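Local coordinates for protein GCN5-related N-acetyltransferase (Brucella abortus, PDB 7N1L) that probably transfers an acetyl group from acetyl-coenzyme A to an acceptor amine, in the manner of GCN5-related N-acetyltransferases, at residues A79-G83 with N84-F88; N143-R146 with V147-D150. One frame throughout, in Å; residues are numbered along the deposited sequence.

Reading from the N terminus, the chain first closes on itself at interaction 1, where strand 74-81 turns back through residues 82 and 83 into strand 84-96 and forms a tight antiparallel hairpin inside the sheet. It then runs on through strand 101-111 and helices 120-129 and 132-135 before interaction 2, where the end of strand 137-144 bends through residues 145-149 into helix 150-158. The two contacts are in series, neither nested nor crossed, with centres about 21 Å apart and nearest atoms about 9 Å apart. The same mixed sheet carries both: 79-88 joins two inner neighbours, while 143-150 leaves one of the chain's two outermost strands, which a strand of the second subunit extends.

Interaction 1. Residues A79-G83 with N84-F88; sequences ARVDG and NLVGF
Asn84 opens the return strand of a beta hairpin with a two-residue loop, closed by a type I' turn from Val81 to Asn84, that links two neighbouring strands of the GNAT sheet. Its backbone N donates to Val81 O (3.0 Å), and its O takes Val81 N at 2.8 Å. A water bridges the amide ND2 of Asn84 to Val81 O, giving that carbonyl a second donor. Leu85 sits across from Arg80 in a non-hydrogen-bonded pair and lays its CB over one face of the guanidinium, 4.0 Å above the plane and toward the rim. The arginine chain runs extended from CG to NE; NH1 bonds weakly to Gly83 O, while NH2 makes a salt bridge with Glu40 of helix 38-52. With CG of Leu85 anti to its backbone N (chi1 -176°) and chi2 at 76°, CD1 comes 3.5 Å from Ala79 O. CG2 of Val86 meets Val81 CG2 at 3.7 Å, the two side chains crossing at about a right angle. A classic beta bulge sets Val86 and Gly87 together opposite Ala79: Val86 N reaches Ala79 O at 2.9 Å, almost straight, whereas Gly87 N bonds weakly to that oxygen at 3.4 Å.

Interaction 2. Residues N143-R146 with V147-D150; sequences NAPR and VPED
The side chains of Arg146 and Val147 leave the loop alongside each other in the same direction, and their main meeting is of a methyl with a flat cation. CG2 of Val147 lies over one face of the Arg146 guanidinium, 3.3 Å above the plane and shifted toward the rim, nearest to NH2. The arginine gets there by leaving the backbone with CG anti to its N (chi1 -164°) and then bending at chi3 (56°), which brings the guanidinium back alongside its neighbour instead of letting it run straight out. Both residues are exposed, and Arg146 also packs against Asp163 of the second subunit.

The apolar part of the contact belongs to the prolines. CG of Pro145 is 4.2 Å from CD of Pro148, a loose touch, while CB of Pro145 lies closer to the backbone, 3.3 Å from Val147 O. A cis peptide bond precedes Pro148, producing a sharp bend in the chain between the two rings. Tyr48 of helix 38-52 touches both rings, and Ala51 of that helix adds to the packing on Pro148.

No direct hydrogen bond joins the two segments, so the polar link is made by water. One molecule donates to Pro145 O at 2.8 Å and to Pro148 O at 2.6 Å, tying together two carbonyls that stand 3.8 Å apart, oxygen to oxygen. Arg146 O accepts a hydrogen bond from NH1 of Arg152, so helix 150-158 also holds the loop.

Asn143 and Ala144, just before the bend, pair antiparallel with a strand of the second subunit, continuing the sheet across the interface. The whole is a strand-to-helix connection of the GNAT fold, a proline-rich loop with one cis peptide that carries the chain from strand 137-144 into helix 150-158.

Interaction 1. Residues A79-G83 with N84-F88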
ATOM      1  N   ALA A  79      18.995   8.080  -5.727  1.00 28.77           N
ATOM      2  CA  ALA A  79      19.566   9.271  -6.335  1.00 31.59           C
ATOM      3  C   ALA A  79      21.021   9.394  -5.911  1.00 28.84           C
ATOM      4  O   ALA A  79      21.330   9.364  -4.716  1.00 32.18           O
ATOM      5  CB  ALA A  79      18.787  10.525  -5.933  1.00 27.78           C
ATOM      6  N   ARG A  80      21.908   9.522  -6.879  1.00 30.34           N
ATOM      7  CA  ARG A  80      23.339   9.667  -6.607  1.00 39.12           C
ATOM      8  C   ARG A  80      23.821  11.041  -7.051  1.00 36.79           C
ATOM      9  O   ARG A  80      23.387  11.550  -8.086  1.00 38.02           O
ATOM     10  CB  ARG A  80      24.168   8.581  -7.310  1.00 34.33           C
ATOM     11  CG  ARG A  80      23.857   7.168  -6.832  1.00 39.48           C
ATOM     12  CD  ARG A  80      24.678   6.101  -7.586  1.00 42.53           C
ATOM     13  NE  ARG A  80      24.547   4.795  -6.949  1.00 38.60           N
ATOM     14  CZ  ARG A  80      25.221   4.430  -5.868  1.00 38.22           C
ATOM     15  NH1 ARG A  80      26.098   5.234  -5.299  1.00 42.39           N
ATOM     16  NH2 ARG A  80      24.994   3.238  -5.332  1.00 44.82           N
ATOM     17  N   VAL A  81      24.686  11.657  -6.242  1.00 37.56           N
ATOM     18  CA  VAL A  81      25.370  12.901  -6.598  1.00 36.45           C
ATOM     19  C   VAL A  81      26.877  12.705  -6.422  1.00 40.71           C
ATOM     20  O   VAL A  81      27.339  12.365  -5.326  1.00 41.17           O
ATOM     21  CB  VAL A  81      24.854  14.082  -5.752  1.00 41.03           C
ATOM     22  CG1 VAL A  81      25.758  15.307  -5.865  1.00 36.41           C
ATOM     23  CG2 VAL A  81      23.394  14.435  -6.157  1.00 40.26           C
ATOM     24  N   ASP A  82      27.642  12.919  -7.500  1.00 41.66           N
ATOM     25  CA  ASP A  82      29.113  12.736  -7.496  1.00 41.97           C
ATOM     26  C   ASP A  82      29.512  11.373  -6.961  1.00 41.47           C
ATOM     27  O   ASP A  82      30.432  11.258  -6.150  1.00 43.93           O
ATOM     28  CB  ASP A  82      29.833  13.819  -6.697  1.00 40.03           C
ATOM     29  CG  ASP A  82      29.696  15.166  -7.317  1.00 47.50           C
ATOM     30  OD1 ASP A  82      29.894  15.245  -8.550  1.00 52.47           O
ATOM     31  OD2 ASP A  82      29.377  16.131  -6.581  1.00 46.89           O
ATOM     32  N   GLY A  83      28.787  10.341  -7.386  1.00 42.65           N
ATOM     33  CA  GLY A  83      29.039   8.978  -6.973  1.00 42.11           C
ATOM     34  C   GLY A  83      28.427   8.561  -5.650  1.00 44.16           C
ATOM     35  O   GLY A  83      28.331   7.352  -5.386  1.00 45.17           O
ATOM     36  N   ASN A  84      27.977   9.504  -4.820  1.00 39.15           N
ATOM     37  CA  ASN A  84      27.437   9.186  -3.500  1.00 40.92           C
ATOM     38  C   ASN A  84      25.903   9.121  -3.511  1.00 38.19           C
ATOM     39  O   ASN A  84      25.241   9.993  -4.082  1.00 39.13           O
ATOM     40  CB  ASN A  84      27.933  10.214  -2.486  1.00 42.82           C
ATOM     41  CG  ASN A  84      29.471  10.211  -2.345  1.00 45.16           C
ATOM     42  OD1 ASN A  84      30.096   9.159  -2.170  1.00 46.87           O
ATOM     43  ND2 ASN A  84      30.073  11.388  -2.446  1.00 40.19           N
ATOM     44  N   LEU A  85      25.351   8.084  -2.885  1.00 39.43           N
ATOM     45  CA  LEU A  85      23.905   7.920  -2.764  1.00 36.28           C
ATOM     46  C   LEU A  85      23.367   8.894  -1.726  1.00 33.34           C
ATOM     47  O   LEU A  85      23.727   8.803  -0.548  1.00 34.44           O
ATOM     48  CB  LEU A  85      23.569   6.482  -2.371  1.00 34.31           C
ATOM     49  CG  LEU A  85      22.065   6.152  -2.313  1.00 34.48           C
ATOM     50  CD1 LEU A  85      21.517   5.988  -3.721  1.00 31.86           C
ATOM     51  CD2 LEU A  85      21.772   4.924  -1.454  1.00 32.61           C
ATOM     52  N   VAL A  86      22.501   9.817  -2.157  1.00 35.08           N
ATOM     53  CA  VAL A  86      22.047  10.926  -1.306  1.00 35.07           C
ATOM     54  C   VAL A  86      20.528  11.072  -1.214  1.00 33.52           C
ATOM     55  O   VAL A  86      20.051  12.074  -0.669  1.00 34.61           O
ATOM     56  CB  VAL A  86      22.663  12.264  -1.752  1.00 33.57           C
ATOM     57  CG1 VAL A  86      24.179  12.208  -1.673  1.00 32.99           C
ATOM     58  CG2 VAL A  86      22.185  12.649  -3.139  1.00 33.08           C
ATOM     59  N   GLY A  87      19.765  10.133  -1.794  1.00 33.55           N
ATOM     60  CA  GLY A  87      18.307  10.126  -1.695  1.00 30.12           C
ATOM     61  C   GLY A  87      17.714   8.775  -2.066  1.00 30.18           C
ATOM     62  O   GLY A  87      18.399   7.919  -2.630  1.00 29.47           O
ATOM     63  N   PHE A  88      16.451   8.550  -1.678  1.00 29.27           N
ATOM     64  CA  PHE A  88      15.752   7.346  -2.126  1.00 28.58           C
ATOM     65  C   PHE A  88      14.246   7.558  -2.074  1.00 30.27           C
ATOM     66  O   PHE A  88      13.748   8.458  -1.392  1.00 28.67           O
ATOM     67  CB  PHE A  88      16.129   6.096  -1.316  1.00 26.65           C
ATOM     68  CG  PHE A  88      15.622   6.085   0.104  1.00 27.11           C
ATOM     69  CD1 PHE A  88      14.340   5.620   0.409  1.00 27.96           C
ATOM     70  CD2 PHE A  88      16.440   6.482   1.149  1.00 26.68           C
ATOM     71  CE1 PHE A  88      13.893   5.572   1.717  1.00 24.15           C
ATOM     72  CE2 PHE A  88      16.000   6.435   2.456  1.00 28.22           C
ATOM     73  CZ  PHE A  88      14.719   5.972   2.740  1.00 27.02           C
TER
HETATM   74  O   HOH W   1      28.091  13.600  -3.133  1.00 42.74           O

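Interaction 2. Residues N143-R146 with V147-D150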
ATOM      1  N   ASN A 143       1.802   8.674   0.060  1.00 23.22           N
ATOM      2  CA  ASN A 143       1.447   8.757   1.472  1.00 24.88           C
ATOM      3  C   ASN A 143       2.572   9.444   2.246  1.00 25.65           C
ATOM      4  O   ASN A 143       3.719   8.998   2.212  1.00 27.51           O
ATOM      5  CB  ASN A 143       1.164   7.357   2.025  1.00 26.17           C
ATOM      6  CG  ASN A 143      -0.092   6.729   1.401  1.00 24.03           C
ATOM      7  OD1 ASN A 143      -1.122   7.394   1.266  1.00 24.54           O
ATOM      8  ND2 ASN A 143       0.014   5.482   0.973  1.00 22.24           N
ATOM      9  N   ALA A 144       2.245  10.509   2.959  1.00 24.87           N
ATOM     10  CA  ALA A 144       3.244  11.276   3.679  1.00 27.87           C
ATOM     11  C   ALA A 144       3.090  11.066   5.176  1.00 31.69           C
ATOM     12  O   ALA A 144       2.027  11.385   5.739  1.00 31.53           O
ATOM     13  CB  ALA A 144       3.137  12.769   3.345  1.00 27.04           C
ATOM     14  N   PRO A 145       4.114  10.571   5.867  1.00 30.46           N
ATOM     15  CA  PRO A 145       4.014  10.459   7.321  1.00 33.52           C
ATOM     16  C   PRO A 145       3.888  11.835   7.939  1.00 34.03           C
ATOM     17  O   PRO A 145       4.200  12.852   7.312  1.00 33.37           O
ATOM     18  CB  PRO A 145       5.341   9.791   7.711  1.00 36.92           C
ATOM     19  CG  PRO A 145       6.308  10.264   6.654  1.00 29.88           C
ATOM     20  CD  PRO A 145       5.482  10.274   5.383  1.00 31.21           C
ATOM     21  N   ARG A 146       3.391  11.867   9.178  1.00 35.40           N
ATOM     22  CA  ARG A 146       3.297  13.137   9.893  1.00 35.56           C
ATOM     23  C   ARG A 146       4.682  13.700  10.150  1.00 37.36           C
ATOM     24  O   ARG A 146       4.906  14.911  10.037  1.00 40.11           O
ATOM     25  CB  ARG A 146       2.538  12.967  11.208  1.00 39.08           C
ATOM     26  CG  ARG A 146       2.081  14.282  11.801  1.00 43.48           C
ATOM     27  CD  ARG A 146       1.718  14.123  13.262  1.00 49.12           C
ATOM     28  NE  ARG A 146       2.844  13.562  14.002  1.00 54.72           N
ATOM     29  CZ  ARG A 146       3.703  14.279  14.717  1.00 57.16           C
ATOM     30  NH1 ARG A 146       3.565  15.593  14.854  1.00 57.40           N
ATOM     31  NH2 ARG A 146       4.730  13.668  15.305  1.00 57.41           N
ATOM     32  N   VAL A 147       5.599  12.836  10.560  1.00 37.50           N
ATOM     33  CA  VAL A 147       7.002  13.171  10.748  1.00 42.44           C
ATOM     34  C   VAL A 147       7.785  12.132   9.961  1.00 41.18           C
ATOM     35  O   VAL A 147       7.429  10.946   9.998  1.00 42.73           O
ATOM     36  CB  VAL A 147       7.374  13.161  12.240  1.00 47.07           C
ATOM     37  CG1 VAL A 147       8.870  13.022  12.433  1.00 51.31           C
ATOM     38  CG2 VAL A 147       6.869  14.414  12.913  1.00 43.91           C
ATOM     39  N   PRO A 148       8.836  12.515   9.214  1.00 41.86           N
ATOM     40  CA  PRO A 148       9.257  13.887   8.932  1.00 39.80           C
ATOM     41  C   PRO A 148       8.354  14.567   7.893  1.00 38.95           C
ATOM     42  O   PRO A 148       7.805  13.894   7.026  1.00 37.51           O
ATOM     43  CB  PRO A 148      10.680  13.706   8.389  1.00 41.15           C
ATOM     44  CG  PRO A 148      10.671  12.342   7.789  1.00 42.06           C
ATOM     45  CD  PRO A 148       9.743  11.516   8.618  1.00 39.74           C
ATOM     46  N   GLU A 149       8.241  15.893   7.963  1.00 34.85           N
ATOM     47  CA  GLU A 149       7.299  16.633   7.130  1.00 37.60           C
ATOM     48  C   GLU A 149       7.704  16.724   5.656  1.00 38.11           C
ATOM     49  O   GLU A 149       6.915  17.243   4.853  1.00 34.46           O
ATOM     50  CB  GLU A 149       7.148  18.060   7.689  1.00 38.68           C
ATOM     51  CG  GLU A 149       8.500  18.836   7.774  1.00 38.77           C
ATOM     52  CD  GLU A 149       8.333  20.340   8.043  1.00 46.18           C
ATOM     53  OE1 GLU A 149       7.212  20.771   8.389  1.00 50.68           O
ATOM     54  OE2 GLU A 149       9.325  21.096   7.906  1.00 48.60           O
ATOM     55  N   ASP A 150       8.913  16.272   5.285  1.00 37.50           N
ATOM     56  CA  ASP A 150       9.437  16.572   3.949  1.00 34.14           C
ATOM     57  C   ASP A 150       8.594  15.927   2.846  1.00 33.21           C
ATOM     58  O   ASP A 150       8.367  16.542   1.795  1.00 30.84           O
ATOM     59  CB  ASP A 150      10.915  16.188   3.873  1.00 37.13           C
ATOM     60  CG  ASP A 150      11.759  16.954   4.901  1.00 39.22           C
ATOM     61  OD1 ASP A 150      11.787  18.212   4.897  1.00 39.46           O
ATOM     62  OD2 ASP A 150      12.364  16.291   5.757  1.00 45.04           O
TER
HETATM   63  O   HOH W   2       5.826  13.945   5.302  1.00 31.95           O